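Local coordinates for protein pyrroline carboxylate reductase (Plasmodium falciparum, PDB 2RCY) that binds NADP and probably catalyses the NADPH-dependent reduction of pyrroline-5-carboxylate to proline, the final step of proline synthesis, at residues Asn4-Met10 and His58-Cys64; Val110-Pro114 and Ser124-Cys128; Asp160-Ala164 and Ala253-Lys258. All coordinates share one frame; numbering follows the deposited sequence.

Interaction 1. Residues Asn4-Met10 and His58-Cys64; sequences NIKLGFM and HCDIIVC
V63 packs its methyls against L7 and F9. Its CG1 stands anti to the backbone N (chi1 -176°), which turns CG2 back toward L7, where it meets CD2 at 3.5 Å. The same CG2 lies over one face of the F9 ring as a CH-pi contact, 4.2 Å from the ring centroid, and the two side chains run alongside each other, pointing the same way. I61 extends this apolar surface: its CG2 touches L7 CD2, while its CD1 meets I5 CD1, the two isoleucines approaching at a slant. Helix 14-26 covers L7 and F9 through I23, and strand 86-89 continues the row beyond I61 and V63. The two strands, 7-10 and 61-64, are neighbouring parallel strands of a Rossmann-type NADP-binding domain, linked by backbone bonds from G8 N to I61 O, V63 N to G8 O and M10 N to V63 O. On the other face, G8 has no side chain and C59 SG packs against its CA at 3.6 Å. Further along, M10, a selenomethionine, bends at its last torsion (chi3 -60°); SE rests on I62 CG2 and CE turns to C64 CB, 3.7 Å away. At the strand entrance D60 grips K6 twice. D60 OD2 takes the K6 amide through its anti lone pair at 2.8 Å, a nearly straight bond (166°), while K6 O receives both D60 N and I61 N. The K6 chain crosses H58 at about a right angle, CD 3.5 Å from NE2, then bends at its end to bring NZ within 3.7 Å of D60 OD2, a long salt bridge.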
loop_
_atom_site.group_PDB
_atom_site.type_symbol
_atom_site.label_atom_id
_atom_site.label_comp_id
_atom_site.label_asym_id
_atom_site.label_seq_id
_atom_site.Cartn_x
_atom_site.Cartn_y
_atom_site.Cartn_z
ATOM N N ASN A 4 -36.810 -45.786 -13.240
ATOM C CA ASN A 4 -36.194 -47.076 -13.563
ATOM C C ASN A 4 -34.684 -47.060 -13.783
ATOM O O ASN A 4 -34.012 -48.064 -13.535
ATOM C CB ASN A 4 -36.884 -47.711 -14.772
ATOM C CG ASN A 4 -38.235 -48.299 -14.428
ATOM O OD1 ASN A 4 -38.381 -49.019 -13.439
ATOM N ND2 ASN A 4 -39.231 -47.996 -15.248
ATOM N N ILE A 5 -34.155 -45.932 -14.256
ATOM C CA ILE A 5 -32.719 -45.817 -14.528
ATOM C C ILE A 5 -31.893 -45.816 -13.244
ATOM O O ILE A 5 -32.319 -45.289 -12.215
ATOM C CB ILE A 5 -32.354 -44.579 -15.393
ATOM C CG1 ILE A 5 -32.808 -43.280 -14.722
ATOM C CG2 ILE A 5 -32.930 -44.716 -16.802
ATOM C CD1 ILE A 5 -31.775 -42.178 -14.770
ATOM N N LYS A 6 -30.713 -46.422 -13.319
ATOM C CA LYS A 6 -29.846 -46.572 -12.159
ATOM C C LYS A 6 -28.747 -45.515 -12.172
ATOM O O LYS A 6 -27.988 -45.401 -13.139
ATOM C CB LYS A 6 -29.258 -47.985 -12.113
ATOM C CG LYS A 6 -30.307 -49.086 -12.194
ATOM C CD LYS A 6 -29.683 -50.430 -12.525
ATOM C CE LYS A 6 -30.728 -51.422 -13.014
ATOM N NZ LYS A 6 -31.261 -51.058 -14.360
ATOM N N LEU A 7 -28.684 -44.736 -11.094
ATOM C CA LEU A 7 -27.712 -43.659 -10.959
ATOM C C LEU A 7 -26.569 -44.104 -10.053
ATOM O O LEU A 7 -26.800 -44.627 -8.961
ATOM C CB LEU A 7 -28.384 -42.406 -10.384
ATOM C CG LEU A 7 -28.158 -41.043 -11.052
ATOM C CD1 LEU A 7 -28.718 -39.931 -10.175
ATOM C CD2 LEU A 7 -26.696 -40.778 -11.360
ATOM N N GLY A 8 -25.338 -43.895 -10.515
ATOM C CA GLY A 8 -24.152 -44.291 -9.761
ATOM C C GLY A 8 -23.209 -43.141 -9.477
ATOM O O GLY A 8 -22.861 -42.377 -10.376
ATOM N N PHE A 9 -22.795 -43.026 -8.218
ATOM C CA PHE A 9 -21.891 -41.962 -7.789
ATOM C C PHE A 9 -20.520 -42.512 -7.411
ATOM O O PHE A 9 -20.367 -43.191 -6.395
ATOM C CB PHE A 9 -22.498 -41.173 -6.622
ATOM C CG PHE A 9 -23.642 -40.287 -7.020
ATOM C CD1 PHE A 9 -24.949 -40.759 -6.990
ATOM C CD2 PHE A 9 -23.411 -38.977 -7.428
ATOM C CE1 PHE A 9 -26.011 -39.940 -7.362
ATOM C CE2 PHE A 9 -24.464 -38.149 -7.804
ATOM C CZ PHE A 9 -25.767 -38.632 -7.770
HETATM N N MSE A 10 -19.528 -42.213 -8.244
HETATM C CA MSE A 10 -18.154 -42.628 -7.984
HETATM C C MSE A 10 -17.489 -41.626 -7.045
HETATM O O MSE A 10 -16.938 -40.614 -7.483
HETATM C CB MSE A 10 -17.373 -42.784 -9.295
HETATM C CG MSE A 10 -18.027 -43.746 -10.284
HETATM SE SE MSE A 10 -16.908 -44.282 -11.789
HETATM C CE MSE A 10 -16.572 -42.535 -12.573
ATOM N N HIS A 58 -23.378 -51.780 -13.778
ATOM C CA HIS A 58 -24.757 -51.909 -13.309
ATOM C C HIS A 58 -25.608 -50.688 -13.657
ATOM O O HIS A 58 -26.724 -50.827 -14.165
ATOM C CB HIS A 58 -24.778 -52.157 -11.798
ATOM C CG HIS A 58 -26.133 -52.490 -11.256
ATOM N ND1 HIS A 58 -26.712 -53.731 -11.410
ATOM C CD2 HIS A 58 -27.017 -51.748 -10.548
ATOM C CE1 HIS A 58 -27.897 -53.737 -10.828
ATOM N NE2 HIS A 58 -28.106 -52.546 -10.296
ATOM N N CYS A 59 -25.071 -49.499 -13.385
ATOM C CA CYS A 59 -25.807 -48.247 -13.546
ATOM C C CYS A 59 -25.902 -47.785 -14.996
ATOM O O CYS A 59 -25.066 -48.140 -15.828
ATOM C CB CYS A 59 -25.183 -47.153 -12.681
ATOM S SG CYS A 59 -25.140 -47.560 -10.929
ATOM N N ASP A 60 -26.931 -46.989 -15.284
ATOM C CA ASP A 60 -27.163 -46.442 -16.620
ATOM C C ASP A 60 -26.504 -45.074 -16.774
ATOM O O ASP A 60 -25.996 -44.736 -17.844
ATOM C CB ASP A 60 -28.665 -46.333 -16.902
ATOM C CG ASP A 60 -29.394 -47.647 -16.701
ATOM O OD1 ASP A 60 -29.215 -48.565 -17.531
ATOM O OD2 ASP A 60 -30.150 -47.758 -15.715
ATOM N N ILE A 61 -26.534 -44.293 -15.696
ATOM C CA ILE A 61 -25.868 -42.995 -15.646
ATOM C C ILE A 61 -24.826 -43.007 -14.527
ATOM O O ILE A 61 -25.144 -43.294 -13.369
ATOM C CB ILE A 61 -26.879 -41.827 -15.471
ATOM C CG1 ILE A 61 -27.727 -41.666 -16.739
ATOM C CG2 ILE A 61 -26.155 -40.519 -15.142
ATOM C CD1 ILE A 61 -28.897 -40.703 -16.608
ATOM N N ILE A 62 -23.582 -42.705 -14.891
ATOM C CA ILE A 62 -22.460 -42.736 -13.955
ATOM C C ILE A 62 -21.953 -41.321 -13.683
ATOM O O ILE A 62 -21.704 -40.551 -14.612
ATOM C CB ILE A 62 -21.303 -43.643 -14.470
ATOM C CG1 ILE A 62 -21.788 -45.079 -14.713
ATOM C CG2 ILE A 62 -20.149 -43.672 -13.481
ATOM C CD1 ILE A 62 -22.245 -45.362 -16.139
ATOM N N VAL A 63 -21.815 -40.988 -12.402
ATOM C CA VAL A 63 -21.325 -39.677 -11.981
ATOM C C VAL A 63 -19.913 -39.796 -11.412
ATOM O O VAL A 63 -19.679 -40.534 -10.452
ATOM C CB VAL A 63 -22.261 -39.008 -10.937
ATOM C CG1 VAL A 63 -21.770 -37.609 -10.582
ATOM C CG2 VAL A 63 -23.684 -38.942 -11.454
ATOM N N CYS A 64 -18.979 -39.069 -12.021
ATOM C CA CYS A 64 -17.601 -39.010 -11.544
ATOM C C CYS A 64 -17.464 -37.895 -10.513
ATOM O O CYS A 64 -17.359 -36.718 -10.866
ATOM C CB CYS A 64 -16.635 -38.798 -12.712
ATOM S SG CYS A 64 -14.893 -39.018 -12.286
#

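Interaction 2. Residues Val110-Pro114 and Ser124-Cys128; sequences VWVMP and SFIYC. With NAP (NADP nicotinamide-adenine-dinucleotide phosphate), chain G.
M113 and I126 form one of two hydrogen-bonded antiparallel pairs: M113 N reaches I126 O at 2.7 Å, and I126 N returns a longer bond of 3.2 Å to M113 O. W111 and C128 repeat the pattern, again with one short and one longer bond. In both pairs the longer bond meets its carbonyl from outside the carbonyl plane, by 28° at M113 O. Between them V112 and Y127 make the non-hydrogen-bonded pair, whose CA-H groups point to carbonyls of the flanking pairs, Y127 CA to W111 O and V112 CA to I126 O. A water donates to M113 O and S124 O, joining the strands where the backbone pairing ends.

Among the apolar contacts, I126 puts CG1 between its backbone N and carbonyl carbon (chi1 53°), from where CD1 reaches M113 CB at 3.6 Å; the two chains lie side by side. C128 SG approaches the W111 ring obliquely, 3.8 Å from CE3, a sulfur-aromatic contact, while the indole NE1 is bonded to C91 O. On the opposite face of the hairpin, V112 CG2 touches Y127 CB and V110 CG2 meets Y127 CD1 at 3.5 Å. F125 sets CD2 and CE2 against P114 CB, its ring also meeting that of F145 on helix 135-146.

Contacts with the cofactor come from the end of the first strand. The selenomethionine M113 is bent at chi2 and chi3, placing SE 3.6 Å from C5N of the nicotinamide ring, and P114 O lies 3.3 Å from the same atom. This is a beta hairpin within the mixed sheet, its strand 108-113 ending at the nicotinamide pocket of an NADP-binding Rossmann-type domain.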
loop_
_atom_site.group_PDB
_atom_site.type_symbol
_atom_site.label_atom_id
_atom_site.label_comp_id
_atom_site.label_asym_id
_atom_site.label_seq_id
_atom_site.Cartn_x
_atom_site.Cartn_y
_atom_site.Cartn_z
ATOM N N VAL A 110 -20.851 -35.836 -20.652
ATOM C CA VAL A 110 -21.425 -34.541 -20.297
ATOM C C VAL A 110 -20.744 -33.996 -19.034
ATOM O O VAL A 110 -20.608 -34.704 -18.035
ATOM C CB VAL A 110 -22.986 -34.607 -20.168
ATOM C CG1 VAL A 110 -23.425 -35.728 -19.237
ATOM C CG2 VAL A 110 -23.567 -33.274 -19.726
ATOM N N TRP A 111 -20.297 -32.746 -19.104
ATOM C CA TRP A 111 -19.588 -32.110 -17.996
ATOM C C TRP A 111 -20.493 -31.131 -17.249
ATOM O O TRP A 111 -20.788 -30.041 -17.740
ATOM C CB TRP A 111 -18.311 -31.428 -18.508
ATOM C CG TRP A 111 -17.483 -30.730 -17.457
ATOM C CD1 TRP A 111 -17.390 -31.044 -16.130
ATOM C CD2 TRP A 111 -16.601 -29.621 -17.666
ATOM N NE1 TRP A 111 -16.524 -30.187 -15.497
ATOM C CE2 TRP A 111 -16.022 -29.305 -16.416
ATOM C CE3 TRP A 111 -16.251 -28.854 -18.786
ATOM C CZ2 TRP A 111 -15.110 -28.257 -16.256
ATOM C CZ3 TRP A 111 -15.343 -27.813 -18.625
ATOM C CH2 TRP A 111 -14.785 -27.525 -17.370
ATOM N N VAL A 112 -20.927 -31.542 -16.061
ATOM C CA VAL A 112 -21.842 -30.753 -15.237
ATOM C C VAL A 112 -21.090 -30.118 -14.067
ATOM O O VAL A 112 -20.289 -30.777 -13.403
ATOM C CB VAL A 112 -23.011 -31.624 -14.696
ATOM C CG1 VAL A 112 -24.018 -30.778 -13.921
ATOM C CG2 VAL A 112 -23.708 -32.361 -15.834
HETATM N N MSE A 113 -21.351 -28.835 -13.829
HETATM C CA MSE A 113 -20.757 -28.127 -12.701
HETATM C C MSE A 113 -21.822 -27.732 -11.673
HETATM O O MSE A 113 -22.591 -26.798 -11.902
HETATM C CB MSE A 113 -19.957 -26.911 -13.182
HETATM C CG MSE A 113 -19.163 -26.189 -12.098
HETATM SE SE MSE A 113 -18.064 -27.359 -10.984
HETATM C CE MSE A 113 -17.046 -28.287 -12.367
ATOM N N PRO A 114 -21.876 -28.465 -10.544
ATOM C CA PRO A 114 -22.835 -28.231 -9.470
ATOM C C PRO A 114 -22.296 -27.363 -8.331
ATOM O O PRO A 114 -21.142 -26.931 -8.367
ATOM C CB PRO A 114 -23.093 -29.645 -8.953
ATOM C CG PRO A 114 -21.784 -30.370 -9.176
ATOM C CD PRO A 114 -21.014 -29.624 -10.244
ATOM N N SER A 124 -27.170 -24.665 -8.099
ATOM C CA SER A 124 -26.980 -24.020 -9.389
ATOM C C SER A 124 -26.073 -24.891 -10.246
ATOM O O SER A 124 -25.008 -25.325 -9.799
ATOM C CB SER A 124 -26.388 -22.621 -9.222
ATOM O OG SER A 124 -26.315 -21.952 -10.467
ATOM N N PHE A 125 -26.508 -25.154 -11.473
ATOM C CA PHE A 125 -25.787 -26.049 -12.365
ATOM C C PHE A 125 -25.550 -25.420 -13.731
ATOM O O PHE A 125 -26.399 -24.691 -14.250
ATOM C CB PHE A 125 -26.545 -27.370 -12.549
ATOM C CG PHE A 125 -27.023 -27.998 -11.267
ATOM C CD1 PHE A 125 -28.294 -27.717 -10.771
ATOM C CD2 PHE A 125 -26.217 -28.894 -10.573
ATOM C CE1 PHE A 125 -28.745 -28.302 -9.589
ATOM C CE2 PHE A 125 -26.661 -29.486 -9.391
ATOM C CZ PHE A 125 -27.929 -29.191 -8.900
ATOM N N ILE A 126 -24.380 -25.704 -14.294
ATOM C CA ILE A 126 -24.079 -25.417 -15.698
ATOM C C ILE A 126 -23.484 -26.664 -16.342
ATOM O O ILE A 126 -22.749 -27.410 -15.690
ATOM C CB ILE A 126 -23.116 -24.202 -15.897
ATOM C CG1 ILE A 126 -21.817 -24.346 -15.075
ATOM C CG2 ILE A 126 -23.852 -22.879 -15.662
ATOM C CD1 ILE A 126 -21.882 -23.876 -13.622
ATOM N N TYR A 127 -23.810 -26.899 -17.610
ATOM C CA TYR A 127 -23.295 -28.081 -18.301
ATOM C C TYR A 127 -23.028 -27.900 -19.788
ATOM O O TYR A 127 -23.594 -27.019 -20.442
ATOM C CB TYR A 127 -24.195 -29.306 -18.057
ATOM C CG TYR A 127 -25.372 -29.451 -19.004
ATOM C CD1 TYR A 127 -25.306 -30.307 -20.102
ATOM C CD2 TYR A 127 -26.555 -28.742 -18.792
ATOM C CE1 TYR A 127 -26.386 -30.449 -20.971
ATOM C CE2 TYR A 127 -27.640 -28.878 -19.652
ATOM C CZ TYR A 127 -27.548 -29.731 -20.740
ATOM O OH TYR A 127 -28.620 -29.867 -21.595
ATOM N N CYS A 128 -22.142 -28.749 -20.297
ATOM C CA CYS A 128 -21.870 -28.874 -21.719
ATOM C C CYS A 128 -21.658 -30.357 -22.007
ATOM O O CYS A 128 -21.365 -31.137 -21.096
ATOM C CB CYS A 128 -20.632 -28.062 -22.106
ATOM S SG CYS A 128 -19.128 -28.525 -21.222
HETATM P PA NAP G . -13.674 -34.734 -1.449
HETATM O O1A NAP G . -14.579 -34.308 -0.320
HETATM O O2A NAP G . -12.223 -35.034 -1.159
HETATM O O5B NAP G . -14.359 -35.990 -2.187
HETATM C C5B NAP G . -13.605 -37.037 -2.795
HETATM C C4B NAP G . -14.216 -38.363 -2.363
HETATM O O4B NAP G . -13.873 -39.405 -3.280
HETATM C C3B NAP G . -13.715 -38.788 -0.990
HETATM O O3B NAP G . -14.825 -38.885 -0.091
HETATM C C2B NAP G . -13.062 -40.143 -1.189
HETATM O O2B NAP G . -13.444 -41.073 -0.177
HETATM C C1B NAP G . -13.553 -40.597 -2.558
HETATM N N9A NAP G . -12.551 -41.394 -3.316
HETATM C C8A NAP G . -11.214 -41.353 -3.190
HETATM N N7A NAP G . -10.658 -42.225 -4.060
HETATM C C5A NAP G . -11.660 -42.814 -4.741
HETATM C C6A NAP G . -11.704 -43.775 -5.746
HETATM N N6A NAP G . -10.561 -44.314 -6.235
HETATM N N1A NAP G . -12.903 -44.168 -6.235
HETATM C C2A NAP G . -14.046 -43.644 -5.762
HETATM N N3A NAP G . -14.030 -42.716 -4.793
HETATM C C4A NAP G . -12.851 -42.284 -4.268
HETATM O O3 NAP G . -13.730 -33.619 -2.608
HETATM P PN NAP G . -15.115 -32.930 -3.056
HETATM O O1N NAP G . -15.135 -31.528 -2.500
HETATM O O2N NAP G . -16.260 -33.872 -2.771
HETATM O O5D NAP G . -14.945 -32.790 -4.647
HETATM C C5D NAP G . -15.049 -33.903 -5.530
HETATM C C4D NAP G . -15.205 -33.385 -6.956
HETATM O O4D NAP G . -16.358 -32.547 -7.052
HETATM C C3D NAP G . -14.008 -32.555 -7.403
HETATM O O3D NAP G . -13.564 -33.045 -8.670
HETATM C C2D NAP G . -14.525 -31.132 -7.527
HETATM O O2D NAP G . -13.969 -30.447 -8.654
HETATM C C1D NAP G . -16.025 -31.311 -7.696
HETATM N N1N NAP G . -16.807 -30.197 -7.146
HETATM C C2N NAP G . -16.809 -29.946 -5.824
HETATM C C3N NAP G . -17.560 -28.894 -5.305
HETATM C C7N NAP G . -17.565 -28.627 -3.829
HETATM O O7N NAP G . -16.803 -29.345 -3.006
HETATM N N7N NAP G . -18.311 -27.731 -3.362
HETATM C C4N NAP G . -18.312 -28.097 -6.168
HETATM C C5N NAP G . -18.294 -28.375 -7.530
HETATM C C6N NAP G . -17.526 -29.442 -7.993
HETATM P P2B NAP G . -12.716 -41.124 1.263
HETATM O O1X NAP G . -13.132 -42.466 1.823
HETATM O O2X NAP G . -11.240 -41.006 0.959
HETATM O O3X NAP G . -13.291 -39.948 2.015
HETATM O O HOH W 1 -22.215 -24.784 -10.128
#

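Interaction 3. Residues Asp160-Ala164 and Ala253-Lys258; sequences DIATA and ACEKSK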
loop_
_atom_site.group_PDB
_atom_site.type_symbol
_atom_site.label_atom_id
_atom_site.label_comp_id
_atom_site.label_asym_id
_atom_site.label_seq_id
_atom_site.Cartn_x
_atom_site.Cartn_y
_atom_site.Cartn_z
ATOM N N ASP A 160 -15.402 -22.491 -17.294
ATOM C CA ASP A 160 -14.398 -22.110 -16.303
ATOM C C ASP A 160 -14.831 -20.912 -15.456
ATOM O O ASP A 160 -14.679 -20.929 -14.233
ATOM C CB ASP A 160 -13.050 -21.846 -16.980
ATOM C CG ASP A 160 -12.567 -23.035 -17.797
ATOM O OD1 ASP A 160 -12.254 -24.089 -17.202
ATOM O OD2 ASP A 160 -12.494 -22.911 -19.037
ATOM N N ILE A 161 -15.372 -19.884 -16.111
ATOM C CA ILE A 161 -15.914 -18.716 -15.409
ATOM C C ILE A 161 -17.202 -19.061 -14.643
ATOM O O ILE A 161 -17.429 -18.557 -13.540
ATOM C CB ILE A 161 -16.102 -17.476 -16.356
ATOM C CG1 ILE A 161 -16.721 -16.283 -15.613
ATOM C CG2 ILE A 161 -16.926 -17.826 -17.591
ATOM C CD1 ILE A 161 -15.846 -15.700 -14.529
ATOM N N ALA A 162 -18.023 -19.931 -15.227
ATOM C CA ALA A 162 -19.257 -20.383 -14.587
ATOM C C ALA A 162 -18.972 -21.187 -13.317
ATOM O O ALA A 162 -19.697 -21.066 -12.332
ATOM C CB ALA A 162 -20.091 -21.188 -15.558
ATOM N N THR A 163 -17.915 -21.998 -13.354
ATOM C CA THR A 163 -17.433 -22.735 -12.184
ATOM C C THR A 163 -17.021 -21.766 -11.077
ATOM O O THR A 163 -17.360 -21.963 -9.911
ATOM C CB THR A 163 -16.232 -23.647 -12.547
ATOM O OG1 THR A 163 -16.593 -24.516 -13.629
ATOM C CG2 THR A 163 -15.791 -24.486 -11.354
ATOM N N ALA A 164 -16.303 -20.713 -11.463
ATOM C CA ALA A 164 -15.824 -19.687 -10.537
ATOM C C ALA A 164 -16.955 -18.934 -9.835
ATOM O O ALA A 164 -16.803 -18.511 -8.690
ATOM C CB ALA A 164 -14.910 -18.717 -11.262
ATOM N N ALA A 253 -9.997 -17.844 -9.543
ATOM C CA ALA A 253 -10.624 -19.160 -9.611
ATOM C C ALA A 253 -10.798 -19.615 -11.063
ATOM O O ALA A 253 -10.567 -20.781 -11.386
ATOM C CB ALA A 253 -11.961 -19.146 -8.885
ATOM N N CYS A 254 -11.191 -18.682 -11.930
ATOM C CA CYS A 254 -11.377 -18.951 -13.355
ATOM C C CYS A 254 -10.077 -19.392 -14.037
ATOM O O CYS A 254 -10.098 -20.268 -14.911
ATOM C CB CYS A 254 -11.962 -17.720 -14.053
ATOM S SG CYS A 254 -12.251 -17.916 -15.825
ATOM N N GLU A 255 -8.960 -18.787 -13.630
ATOM C CA GLU A 255 -7.633 -19.127 -14.148
ATOM C C GLU A 255 -7.196 -20.514 -13.691
ATOM O O GLU A 255 -6.539 -21.249 -14.433
ATOM C CB GLU A 255 -6.594 -18.101 -13.688
ATOM C CG GLU A 255 -6.654 -16.756 -14.397
ATOM C CD GLU A 255 -5.586 -15.789 -13.910
ATOM O OE1 GLU A 255 -5.922 -14.613 -13.655
ATOM O OE2 GLU A 255 -4.412 -16.202 -13.776
ATOM N N LYS A 256 -7.553 -20.857 -12.454
ATOM C CA LYS A 256 -7.208 -22.152 -11.868
ATOM C C LYS A 256 -7.969 -23.282 -12.562
ATOM O O LYS A 256 -7.417 -24.361 -12.785
ATOM C CB LYS A 256 -7.472 -22.154 -10.355
ATOM C CG LYS A 256 -7.225 -23.489 -9.648
ATOM C CD LYS A 256 -5.750 -23.885 -9.625
ATOM C CE LYS A 256 -5.559 -25.219 -8.927
ATOM N NZ LYS A 256 -4.127 -25.571 -8.752
ATOM N N SER A 257 -9.230 -23.019 -12.905
ATOM C CA SER A 257 -10.046 -23.951 -13.680
ATOM C C SER A 257 -9.443 -24.201 -15.066
ATOM O O SER A 257 -9.438 -25.333 -15.553
ATOM C CB SER A 257 -11.477 -23.422 -13.805
ATOM O OG SER A 257 -12.307 -24.330 -14.507
ATOM N N LYS A 258 -8.927 -23.141 -15.685
ATOM C CA LYS A 258 -8.292 -23.232 -16.999
ATOM C C LYS A 258 -6.899 -23.855 -16.944
ATOM O O LYS A 258 -6.477 -24.517 -17.893
ATOM C CB LYS A 258 -8.234 -21.860 -17.671
ATOM C CG LYS A 258 -9.566 -21.409 -18.238
ATOM C CD LYS A 258 -9.464 -20.078 -18.952
ATOM C CE LYS A 258 -10.808 -19.686 -19.545
ATOM N NZ LYS A 258 -10.764 -18.344 -20.192
#
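A164 and A253 meet methyl to methyl, their CB atoms 3.8 Å apart, where the two helices come close together. The A164 methyl also faces the backbone N of C254, and A164 CB lies 4.2 Å from C254 CB. C254 holds SG anti to its own backbone N (chi1 -180°), and this carries the sulfur to I161, 3.7 Å from its backbone N and 3.9 Å from its CB. Small residues at these positions let the short helical segments approach to 8.0 Å between axes, at an angle of 131°.

Outward from the alanines the contact turns polar. The S257 hydroxyl, also anti to the backbone N, donates to D160 OD1 at 2.7 Å and uses the anti lone pair of that oxygen. The other carboxylate oxygen, D160 OD2, lies against the aliphatic part of K258, 3.4 Å from CG; the two side chains cross at about a right angle. K258 extends past the carboxylate, and its NZ remains 5.0 Å from OD2, so the opposite charges may attract at a distance, without a salt bridge; the S257 hydroxyl is the one hydrogen-bonding partner of the carboxylate across the two segments.

V250, one turn earlier on helix 242-260, also packs on I161 and A164. The second subunit adds A183 against I161 and I229 against both T163 and A253, placing this junction of helices 159-167 and 242-260 at the interface with that subunit, with the hairpin strands 108-113 and 123-129 against helix 159-167.

Interactions 1 and 2 belong to the same mixed sheet, with strand 86-89 between their strands; their centres lie 16 Å apart and their nearest atoms about 7 Å apart. Interaction 3 joins helices of the dimerisation region and touches interaction 2 directly: M113 CG meets T163 OG1 at 3.4 Å and I126 CG1 meets A162 CB at 3.6 Å. It is about 12 Å, nearest atoms, from interaction 1. All three lie around the NADP site: M113 and P114 of interaction 2 line it, while the side chains of M10 and T163 come within about 5 and 6 Å of the cofactor. S225 of the second subunit also bonds to this NADP.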